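DUF3822 family protein (Bacteroides thetaiotaomicron VPI-5482, PDB 3HRG) is of unknown function but has an actin-like ATPase fold, which hints at nucleotide binding without establishing it. Local coordinates at residues A[80-83]-A[84-87]; A[139-142]-A[143-147]; A[165-169]-A[170-174]; A[229-232]-A[233-237]. All coordinates share one frame; numbering follows the deposited sequence.

Along the chain the contacts follow one another from 1 to 4, each local. Contacts 2 and 3 belong to the two five-stranded mixed sheets of the actin-like fold: strand 139-142 ends one sheet and runs into helix 144-154, and the hairpin of strands 162-167 and 171-178 opens the other. Their centres lie about 15 Å apart, yet they touch, Q143 packing near R168 and D173 where the sheets come together, consistent with a two-lobed actin-like fold. Contact 4, about 18 Å centre to centre from contact 3, spans the end of that second sheet's crossover helix 225-235. Contact 1 leaves the separate three-stranded sheet at the periphery, about 34 Å centre to centre from contact 4.

Contact 1: A[80-83]-A[84-87]; sequences MIPL and ELFE
I81 reaches across the turn that follows its strand and touches both L85 and F86. It adopts two conformers; in one of them the longer branch starts from CB anti to the backbone N (chi1 -167°), and CG1 comes to 3.9 Å from L85 CB. The chain stays extended, which carries CD1 on toward the L85 carbonyl, although how close it comes is doubtful. The other branch, CG2, lies between the backbone N and the carbonyl carbon and packs obliquely against the F86 ring, 3.7 Å from F86 CD1. A beta-branched residue suits the place because its two arms serve two neighbours at once.

After P82 the chain coils in 3-10 fashion. L85 N bonds to P82 O at 2.9 Å and F86 N to L83 O at 3.0 Å. A water donates to L83 O and to F86 O, tying the turn's exit to its start. P82 and L85 run side by side, P82 CG 4.0 Å from L85 CD1, on the outer surface.

Strand 78-82 is an edge of a three-stranded antiparallel sheet. I81 leans on L94 of helix 91-96, while buried F86 lies among A91, V118 of strand 117-124 and the ring of Y109.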
loop_
_atom_site.group_PDB
_atom_site.type_symbol
_atom_site.label_atom_id
_atom_site.label_comp_id
_atom_site.label_asym_id
_atom_site.label_seq_id
_atom_site.Cartn_x
_atom_site.Cartn_y
_atom_site.Cartn_z
HETATM N N MSE A 80 -5.740 11.249 0.798
HETATM C CA MSE A 80 -6.660 11.039 -0.307
HETATM C C MSE A 80 -7.516 12.269 -0.516
HETATM O O MSE A 80 -7.993 12.846 0.452
HETATM C CB MSE A 80 -7.549 9.825 -0.035
HETATM C CG MSE A 80 -8.522 9.471 -1.169
HETATM SE SE MSE A 80 -10.197 10.420 -1.181
HETATM C CE MSE A 80 -11.014 9.669 0.419
ATOM N N ILE A 81 -7.689 12.660 -1.786
ATOM C CA ILE A 81 -8.573 13.775 -2.112
ATOM C C ILE A 81 -9.416 13.383 -3.342
ATOM O O ILE A 81 -8.932 12.744 -4.280
ATOM C CB ILE A 81 -7.824 15.120 -2.323
ATOM C CG1 ILE A 81 -8.817 16.297 -2.341
ATOM C CG2 ILE A 81 -6.963 15.076 -3.560
ATOM C CD1 ILE A 81 -8.148 17.596 -2.696
ATOM N N PRO A 82 -10.725 13.699 -3.304
ATOM C CA PRO A 82 -11.515 13.330 -4.468
ATOM C C PRO A 82 -10.971 14.062 -5.685
ATOM O O PRO A 82 -10.495 15.183 -5.545
ATOM C CB PRO A 82 -12.918 13.826 -4.117
ATOM C CG PRO A 82 -12.962 13.812 -2.659
ATOM C CD PRO A 82 -11.591 14.033 -2.152
ATOM N N LEU A 83 -11.035 13.437 -6.853
ATOM C CA LEU A 83 -10.493 14.032 -8.091
ATOM C C LEU A 83 -11.098 15.394 -8.396
ATOM O O LEU A 83 -10.383 16.335 -8.777
ATOM C CB LEU A 83 -10.683 13.081 -9.285
ATOM C CG LEU A 83 -10.170 13.545 -10.659
ATOM C CD1 LEU A 83 -8.676 13.801 -10.628
ATOM C CD2 LEU A 83 -10.487 12.521 -11.736
ATOM N N GLU A 84 -12.399 15.527 -8.171
ATOM C CA GLU A 84 -13.061 16.797 -8.450
ATOM C C GLU A 84 -12.586 17.935 -7.528
ATOM O O GLU A 84 -12.843 19.098 -7.833
ATOM C CB GLU A 84 -14.577 16.626 -8.406
ATOM C CG GLU A 84 -15.107 16.430 -7.033
ATOM C CD GLU A 84 -16.557 16.019 -6.984
ATOM O OE1 GLU A 84 -17.292 16.133 -8.004
ATOM O OE2 GLU A 84 -16.940 15.567 -5.875
ATOM N N LEU A 85 -11.959 17.596 -6.395
ATOM C CA LEU A 85 -11.398 18.573 -5.472
ATOM C C LEU A 85 -9.883 18.732 -5.609
ATOM O O LEU A 85 -9.290 19.555 -4.915
ATOM C CB LEU A 85 -11.736 18.195 -4.021
ATOM C CG LEU A 85 -13.205 18.344 -3.606
ATOM C CD1 LEU A 85 -13.416 17.784 -2.214
ATOM C CD2 LEU A 85 -13.603 19.804 -3.695
ATOM N N PHE A 86 -9.250 17.964 -6.494
ATOM C CA PHE A 86 -7.822 18.009 -6.653
ATOM C C PHE A 86 -7.314 18.957 -7.742
ATOM O O PHE A 86 -7.832 18.955 -8.849
ATOM C CB PHE A 86 -7.310 16.617 -7.019
ATOM C CG PHE A 86 -5.825 16.573 -7.243
ATOM C CD1 PHE A 86 -4.956 16.683 -6.169
ATOM C CD2 PHE A 86 -5.296 16.398 -8.516
ATOM C CE1 PHE A 86 -3.550 16.641 -6.367
ATOM C CE2 PHE A 86 -3.929 16.354 -8.714
ATOM C CZ PHE A 86 -3.060 16.485 -7.644
ATOM N N GLU A 87 -6.280 19.722 -7.398
ATOM C CA GLU A 87 -5.578 20.593 -8.311
ATOM C C GLU A 87 -4.081 20.370 -8.023
ATOM O O GLU A 87 -3.643 20.437 -6.834
ATOM C CB GLU A 87 -5.999 22.049 -8.111
ATOM C CG GLU A 87 -7.536 22.306 -8.196
ATOM C CD GLU A 87 -8.169 21.890 -9.544
ATOM O OE1 GLU A 87 -7.438 21.695 -10.542
ATOM O OE2 GLU A 87 -9.428 21.758 -9.594
HETATM O O HOH W 1 -9.649 18.208 -10.517
#

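Contact 2: A[139-142]-A[143-147]; sequences RFYS and QSTPL
S142 and T145 bracket the bend where strand 139-142 gives way to a helix. The backbone bond that closes it runs from T145 N to S142 O and is 3.1 Å long.

The side chains fit around that bend by their first torsions. S142 sets its hydroxyl anti to its own nitrogen (chi1 169°), which sends OG forward over the turn until it lies 3.4 Å from S144 CB; a small residue is apt here, because the helix's first turn starts at once and brings S144 close to it. T145 splits its two branches. With chi1 at -61°, CG2 is the branch that meets the Y141 ring, approaching obliquely at 4.0 Å from Y141 CD1, whereas OG1 turns to N110, whose OD1 also receives S142 N. One asparagine oxygen thus serves both ends of the bend in a buried place. S144 OG likewise finds Y175 OH.

P146 has no N-H to offer, a shortage that costs little in a helix's opening turn, and its CD rests on the same carbonyl, 3.3 Å from S142 O.

The parallel strand 139-142, at the edge of a sheet ordered 3-2-1-4-5, running straight into helix 144-154 and on to a second sheet of the same order, is consistent with the duplicated actin-like ATPase fold, in which a helix of this kind links the two halves.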
loop_
_atom_site.group_PDB
_atom_site.type_symbol
_atom_site.label_atom_id
_atom_site.label_comp_id
_atom_site.label_asym_id
_atom_site.label_seq_id
_atom_site.Cartn_x
_atom_site.Cartn_y
_atom_site.Cartn_z
ATOM N N ARG A 139 7.871 4.072 -12.382
ATOM C CA ARG A 139 6.608 4.668 -12.009
ATOM C C ARG A 139 6.525 4.526 -10.497
ATOM O O ARG A 139 6.699 3.419 -9.953
ATOM C CB ARG A 139 5.440 4.002 -12.716
ATOM C CG ARG A 139 5.608 4.019 -14.228
ATOM C CD ARG A 139 4.350 3.612 -14.971
ATOM N NE ARG A 139 3.659 2.498 -14.347
ATOM C CZ ARG A 139 2.629 1.862 -14.895
ATOM N NH1 ARG A 139 2.220 2.197 -16.118
ATOM N NH2 ARG A 139 2.035 0.876 -14.229
ATOM N N PHE A 140 6.266 5.643 -9.813
ATOM C CA PHE A 140 6.168 5.652 -8.327
ATOM C C PHE A 140 4.729 5.689 -7.839
ATOM O O PHE A 140 3.946 6.526 -8.306
ATOM C CB PHE A 140 6.876 6.853 -7.757
ATOM C CG PHE A 140 8.367 6.812 -7.934
ATOM C CD1 PHE A 140 8.928 7.190 -9.125
ATOM C CD2 PHE A 140 9.183 6.365 -6.893
ATOM C CE1 PHE A 140 10.304 7.133 -9.310
ATOM C CE2 PHE A 140 10.566 6.297 -7.068
ATOM C CZ PHE A 140 11.112 6.707 -8.253
ATOM N N TYR A 141 4.402 4.798 -6.901
ATOM C CA TYR A 141 3.061 4.735 -6.338
ATOM C C TYR A 141 3.063 4.675 -4.857
ATOM O O TYR A 141 3.985 4.165 -4.258
ATOM C CB TYR A 141 2.351 3.448 -6.754
ATOM C CG TYR A 141 2.186 3.288 -8.241
ATOM C CD1 TYR A 141 1.059 3.791 -8.898
ATOM C CD2 TYR A 141 3.145 2.627 -8.984
ATOM C CE1 TYR A 141 0.909 3.659 -10.256
ATOM C CE2 TYR A 141 3.014 2.490 -10.346
ATOM C CZ TYR A 141 1.894 3.003 -10.975
ATOM O OH TYR A 141 1.798 2.832 -12.305
ATOM N N SER A 142 2.007 5.217 -4.275
ATOM C CA SER A 142 1.720 5.009 -2.892
ATOM C C SER A 142 1.195 3.591 -2.885
ATOM O O SER A 142 0.524 3.174 -3.852
ATOM C CB SER A 142 0.568 5.926 -2.425
ATOM O OG SER A 142 0.076 5.577 -1.124
ATOM N N GLN A 143 1.468 2.826 -1.836
ATOM C CA GLN A 143 0.920 1.464 -1.721
ATOM C C GLN A 143 -0.624 1.537 -1.719
ATOM O O GLN A 143 -1.295 0.621 -2.218
ATOM C CB GLN A 143 1.448 0.761 -0.480
ATOM C CG GLN A 143 0.872 -0.618 -0.266
ATOM C CD GLN A 143 1.241 -1.236 1.024
ATOM O OE1 GLN A 143 1.127 -0.605 2.073
ATOM N NE2 GLN A 143 1.604 -2.526 0.987
ATOM N N SER A 144 -1.172 2.633 -1.184
ATOM C CA SER A 144 -2.610 2.854 -1.170
ATOM C C SER A 144 -3.277 2.884 -2.562
ATOM O O SER A 144 -4.449 2.511 -2.687
ATOM C CB SER A 144 -2.934 4.128 -0.436
ATOM O OG SER A 144 -2.621 4.022 0.948
ATOM N N THR A 145 -2.539 3.287 -3.594
ATOM C CA THR A 145 -3.097 3.369 -4.954
ATOM C C THR A 145 -3.596 2.002 -5.508
ATOM O O THR A 145 -4.800 1.869 -5.796
ATOM C CB THR A 145 -2.134 4.108 -5.861
ATOM O OG1 THR A 145 -1.966 5.438 -5.342
ATOM C CG2 THR A 145 -2.639 4.130 -7.313
ATOM N N PRO A 146 -2.711 0.992 -5.653
ATOM C CA PRO A 146 -3.239 -0.302 -6.073
ATOM C C PRO A 146 -4.204 -0.933 -5.059
ATOM O O PRO A 146 -5.088 -1.660 -5.473
ATOM C CB PRO A 146 -1.970 -1.178 -6.202
ATOM C CG PRO A 146 -0.921 -0.419 -5.404
ATOM C CD PRO A 146 -1.229 0.976 -5.606
ATOM N N LEU A 147 -4.035 -0.685 -3.755
ATOM C CA LEU A 147 -4.928 -1.275 -2.765
ATOM C C LEU A 147 -6.367 -0.761 -2.942
ATOM O O LEU A 147 -7.309 -1.541 -2.918
ATOM C CB LEU A 147 -4.434 -1.071 -1.334
ATOM C CG LEU A 147 -3.231 -1.892 -0.852
ATOM C CD1 LEU A 147 -2.911 -1.594 0.616
ATOM C CD2 LEU A 147 -3.457 -3.383 -1.018
#

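Contact 3: A[165-169]-A[170-174]; sequences ASVRK and DAIDI
The guanidinium of R168 meets the carboxylate of D173 at its edge, while A171 CB lies over one of its faces, 3.5 Å from R168 NH2. The grip is side-on and double: R168 NE to D173 OD2 is 2.8 Å and R168 NH2 to D173 OD1 is 3.0 Å. The second bond uses a syn lone pair; the first comes from the syn side but about 28° out of the carboxylate plane, in keeping with planes turned 34° apart. A bend at chi3 (-69°) swings the arginine's end back over the strands to reach the acid. Also at the guanidinium edge, in its plane, a water accepts from S166 OG and donates to D173 OD2. D173 OD1 has a second partner in S187 OG.

This is built on a beta hairpin, strands 162-167 and 171-178, reversed by a type I turn through K169 and D170. In actin-like ATPases the matching hairpin loop commonly faces the nucleotide phosphates; here R168 NH1 bonds an unidentified ligand, probably from the crystallisation liquor, so such a role remains conjecture. With an alanine in place of R168 both nitrogen donors are gone, and the buried D173 carboxylate would probably lack its countercharge, keeping S187 and water.

S166 and D173 form a hydrogen-bonded pair, S166 N to D173 O being 2.8 Å and D173 N to S166 O 2.9 Å. On the opposite face I172 CD1 nestles 3.8 Å from V167 CG2 and 4.1 Å from A165 CB; A165 and I172 pack on L200 of helix 193-206, V167 on its R196.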
loop_
_atom_site.group_PDB
_atom_site.type_symbol
_atom_site.label_atom_id
_atom_site.label_comp_id
_atom_site.label_asym_id
_atom_site.label_seq_id
_atom_site.Cartn_x
_atom_site.Cartn_y
_atom_site.Cartn_z
ATOM N N ALA A 165 -8.788 -3.237 6.108
ATOM C CA ALA A 165 -7.689 -2.783 6.939
ATOM C C ALA A 165 -6.444 -3.597 6.629
ATOM O O ALA A 165 -6.475 -4.842 6.726
ATOM C CB ALA A 165 -8.070 -2.924 8.424
ATOM N N SER A 166 -5.376 -2.901 6.229
ATOM C CA SER A 166 -4.092 -3.493 5.916
ATOM C C SER A 166 -3.205 -3.154 7.113
ATOM O O SER A 166 -2.817 -1.993 7.336
ATOM C CB SER A 166 -3.517 -2.928 4.647
ATOM O OG SER A 166 -2.276 -3.513 4.370
ATOM N N VAL A 167 -2.883 -4.169 7.880
ATOM C CA VAL A 167 -2.117 -3.993 9.094
ATOM C C VAL A 167 -0.614 -4.114 8.820
ATOM O O VAL A 167 -0.162 -5.085 8.206
ATOM C CB VAL A 167 -2.558 -5.035 10.118
ATOM C CG1 VAL A 167 -1.762 -4.882 11.410
ATOM C CG2 VAL A 167 -4.062 -4.920 10.357
ATOM N N ARG A 168 0.144 -3.103 9.226
ATOM C CA ARG A 168 1.594 -3.101 9.111
ATOM C C ARG A 168 2.142 -3.080 10.535
ATOM O O ARG A 168 1.382 -2.936 11.481
ATOM C CB ARG A 168 2.106 -1.943 8.238
ATOM C CG ARG A 168 1.586 -2.080 6.800
ATOM C CD ARG A 168 2.075 -1.011 5.834
ATOM N NE ARG A 168 1.537 0.333 6.098
ATOM C CZ ARG A 168 2.167 1.317 6.735
ATOM N NH1 ARG A 168 3.404 1.174 7.211
ATOM N NH2 ARG A 168 1.545 2.484 6.895
ATOM N N LYS A 169 3.447 -3.257 10.667
ATOM C CA LYS A 169 4.052 -3.344 12.003
ATOM C C LYS A 169 3.810 -2.088 12.870
ATOM O O LYS A 169 3.451 -2.240 14.041
ATOM C CB LYS A 169 5.537 -3.680 11.919
ATOM C CG LYS A 169 6.120 -4.133 13.240
ATOM C CD LYS A 169 7.552 -4.582 13.068
ATOM C CE LYS A 169 8.141 -5.078 14.380
ATOM N NZ LYS A 169 9.618 -5.299 14.234
ATOM N N ASP A 170 3.931 -0.898 12.299
ATOM C CA ASP A 170 3.745 0.349 13.072
ATOM C C ASP A 170 2.536 1.212 12.643
ATOM O O ASP A 170 2.380 2.343 13.106
ATOM C CB ASP A 170 5.064 1.146 13.042
ATOM C CG ASP A 170 6.228 0.388 13.687
ATOM O OD1 ASP A 170 5.999 -0.471 14.576
ATOM O OD2 ASP A 170 7.390 0.661 13.322
ATOM N N ALA A 171 1.646 0.657 11.820
ATOM C CA ALA A 171 0.487 1.385 11.372
ATOM C C ALA A 171 -0.583 0.489 10.792
ATOM O O ALA A 171 -0.304 -0.635 10.384
ATOM C CB ALA A 171 0.894 2.433 10.313
ATOM N N ILE A 172 -1.792 1.019 10.749
ATOM C CA ILE A 172 -2.932 0.340 10.137
ATOM C C ILE A 172 -3.472 1.305 9.048
ATOM O O ILE A 172 -3.632 2.507 9.309
ATOM C CB ILE A 172 -3.963 -0.075 11.195
ATOM C CG1 ILE A 172 -4.968 -1.077 10.612
ATOM C CG2 ILE A 172 -4.620 1.187 11.862
ATOM C CD1 ILE A 172 -5.765 -1.830 11.677
ATOM N N ASP A 173 -3.610 0.800 7.823
ATOM C CA ASP A 173 -4.119 1.553 6.672
ATOM C C ASP A 173 -5.565 1.113 6.511
ATOM O O ASP A 173 -5.834 -0.104 6.421
ATOM C CB ASP A 173 -3.290 1.255 5.397
ATOM C CG ASP A 173 -1.790 1.549 5.560
ATOM O OD1 ASP A 173 -1.426 2.416 6.372
ATOM O OD2 ASP A 173 -0.946 0.881 4.883
ATOM N N ILE A 174 -6.493 2.068 6.543
ATOM C CA ILE A 174 -7.927 1.784 6.493
ATOM C C ILE A 174 -8.550 2.375 5.233
ATOM O O ILE A 174 -8.375 3.568 4.953
ATOM C CB ILE A 174 -8.639 2.294 7.739
ATOM C CG1 ILE A 174 -8.017 1.695 9.004
ATOM C CG2 ILE A 174 -10.161 2.012 7.676
ATOM C CD1 ILE A 174 -8.627 2.191 10.305
HETATM O O HOH W 2 -0.711 -1.556 3.808
#

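Contact 4: A[229-232]-A[233-237]; sequences MNEL and KKFIL
L232, in the last turn of helix 225-235, and I236, just past its end, face the tightly packed side of this crossover helix of a beta-alpha-beta unit between strands 215-220 and 239-241. Their mutual contact is loose, L232 CD2 lying 4.4 Å from I236 CD1; the close packing is made inward, L232 on L200, L216 and L218, I236 on L216 and W204. Leucine and isoleucine suit this face because branched aliphatic chains pack well between helix and sheet. M229, here selenomethionine, joins them, leaning on L218, V239 and I241, while its carbonyl oxygen takes an ordinary helical bond, K233 N to M229 O at 2.9 Å.

The solvent side is polar. There K234 stretches out fully and brings NZ to 2.7 Å from E231 OE2, a salt bridge that meets the oxygen nearly in line with its C-O bond. The acid gets there through a bend at chi2 (-65°) and a first torsion of -93°, off the usual staggered position, which may reflect mild strain. Replacing E231 by alanine removes the carboxylate, and the K234 ammonium is likely to be left without its mate and its long chain free to sway. F235, although exposed, rests on L201 and turns its ring edge to the backbone, F235 CD2 being 3.7 Å from E231 O.

Where the helix winds down, one oxygen takes two donors: L232 O receives I236 N at 2.8 Å, almost end-on to the carbonyl, and F235 N at 3.1 Å, from 49° above the carbonyl plane.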
loop_
_atom_site.group_PDB
_atom_site.type_symbol
_atom_site.label_atom_id
_atom_site.label_comp_id
_atom_site.label_asym_id
_atom_site.label_seq_id
_atom_site.Cartn_x
_atom_site.Cartn_y
_atom_site.Cartn_z
HETATM N N MSE A 229 -9.060 -10.320 17.332
HETATM C CA MSE A 229 -10.357 -10.813 16.826
HETATM C C MSE A 229 -11.406 -10.888 17.939
HETATM O O MSE A 229 -12.577 -10.523 17.734
HETATM C CB MSE A 229 -10.207 -12.177 16.138
HETATM C CG MSE A 229 -9.289 -12.184 14.973
HETATM SE SE MSE A 229 -10.038 -11.169 13.526
HETATM C CE MSE A 229 -11.262 -12.568 12.919
ATOM N N ASN A 230 -11.011 -11.339 19.121
ATOM C CA ASN A 230 -11.981 -11.428 20.223
ATOM C C ASN A 230 -12.586 -10.075 20.571
ATOM O O ASN A 230 -13.783 -9.991 20.795
ATOM C CB ASN A 230 -11.384 -12.061 21.468
ATOM C CG ASN A 230 -11.217 -13.551 21.336
ATOM O OD1 ASN A 230 -11.743 -14.162 20.398
ATOM N ND2 ASN A 230 -10.503 -14.157 22.282
ATOM N N GLU A 231 -11.752 -9.039 20.605
ATOM C CA GLU A 231 -12.220 -7.685 20.902
ATOM C C GLU A 231 -13.025 -7.093 19.772
ATOM O O GLU A 231 -14.072 -6.507 20.014
ATOM C CB GLU A 231 -11.075 -6.731 21.238
ATOM C CG GLU A 231 -10.809 -6.645 22.703
ATOM C CD GLU A 231 -12.007 -6.016 23.456
ATOM O OE1 GLU A 231 -12.563 -4.957 23.034
ATOM O OE2 GLU A 231 -12.412 -6.616 24.445
ATOM N N LEU A 232 -12.526 -7.173 18.548
ATOM C CA LEU A 232 -13.304 -6.637 17.423
ATOM C C LEU A 232 -14.693 -7.296 17.288
ATOM O O LEU A 232 -15.673 -6.595 16.987
ATOM C CB LEU A 232 -12.529 -6.764 16.113
ATOM C CG LEU A 232 -11.308 -5.870 15.907
ATOM C CD1 LEU A 232 -10.508 -6.422 14.736
ATOM C CD2 LEU A 232 -11.649 -4.368 15.724
ATOM N N LYS A 233 -14.782 -8.608 17.512
ATOM C CA LYS A 233 -16.041 -9.365 17.380
ATOM C C LYS A 233 -17.130 -8.935 18.366
ATOM O O LYS A 233 -18.301 -9.222 18.151
ATOM C CB LYS A 233 -15.829 -10.883 17.500
ATOM C CG LYS A 233 -15.296 -11.590 16.253
ATOM C CD LYS A 233 -15.370 -13.109 16.463
ATOM C CE LYS A 233 -15.043 -13.914 15.200
ATOM N NZ LYS A 233 -13.628 -13.766 14.741
ATOM N N LYS A 234 -16.743 -8.253 19.451
ATOM C CA LYS A 234 -17.735 -7.783 20.400
ATOM C C LYS A 234 -18.602 -6.675 19.770
ATOM O O LYS A 234 -19.749 -6.502 20.130
ATOM C CB LYS A 234 -17.068 -7.176 21.632
ATOM C CG LYS A 234 -16.218 -8.125 22.454
ATOM C CD LYS A 234 -15.700 -7.431 23.709
ATOM C CE LYS A 234 -14.930 -8.438 24.578
ATOM N NZ LYS A 234 -14.447 -7.802 25.839
ATOM N N PHE A 235 -18.017 -5.933 18.837
ATOM C CA PHE A 235 -18.651 -4.790 18.216
ATOM C C PHE A 235 -19.015 -4.980 16.740
ATOM O O PHE A 235 -20.037 -4.468 16.285
ATOM C CB PHE A 235 -17.680 -3.606 18.334
ATOM C CG PHE A 235 -17.444 -3.168 19.741
ATOM C CD1 PHE A 235 -18.351 -2.328 20.368
ATOM C CD2 PHE A 235 -16.324 -3.593 20.447
ATOM C CE1 PHE A 235 -18.158 -1.942 21.675
ATOM C CE2 PHE A 235 -16.132 -3.209 21.789
ATOM C CZ PHE A 235 -17.038 -2.387 22.378
ATOM N N ILE A 236 -18.182 -5.709 15.996
ATOM C CA ILE A 236 -18.385 -5.900 14.560
ATOM C C ILE A 236 -18.739 -7.351 14.375
ATOM O O ILE A 236 -17.904 -8.259 14.554
ATOM C CB ILE A 236 -17.159 -5.520 13.773
ATOM C CG1 ILE A 236 -16.779 -4.052 14.074
ATOM C CG2 ILE A 236 -17.430 -5.756 12.261
ATOM C CD1 ILE A 236 -15.395 -3.681 13.620
ATOM N N LEU A 237 -19.982 -7.582 13.996
ATOM C CA LEU A 237 -20.460 -8.947 13.866
ATOM C C LEU A 237 -19.958 -9.684 12.612
ATOM O O LEU A 237 -19.982 -10.904 12.611
ATOM C CB LEU A 237 -21.987 -8.976 14.002
ATOM C CG LEU A 237 -22.518 -8.364 15.328
ATOM C CD1 LEU A 237 -24.056 -8.476 15.455
ATOM C CD2 LEU A 237 -21.833 -8.986 16.552
#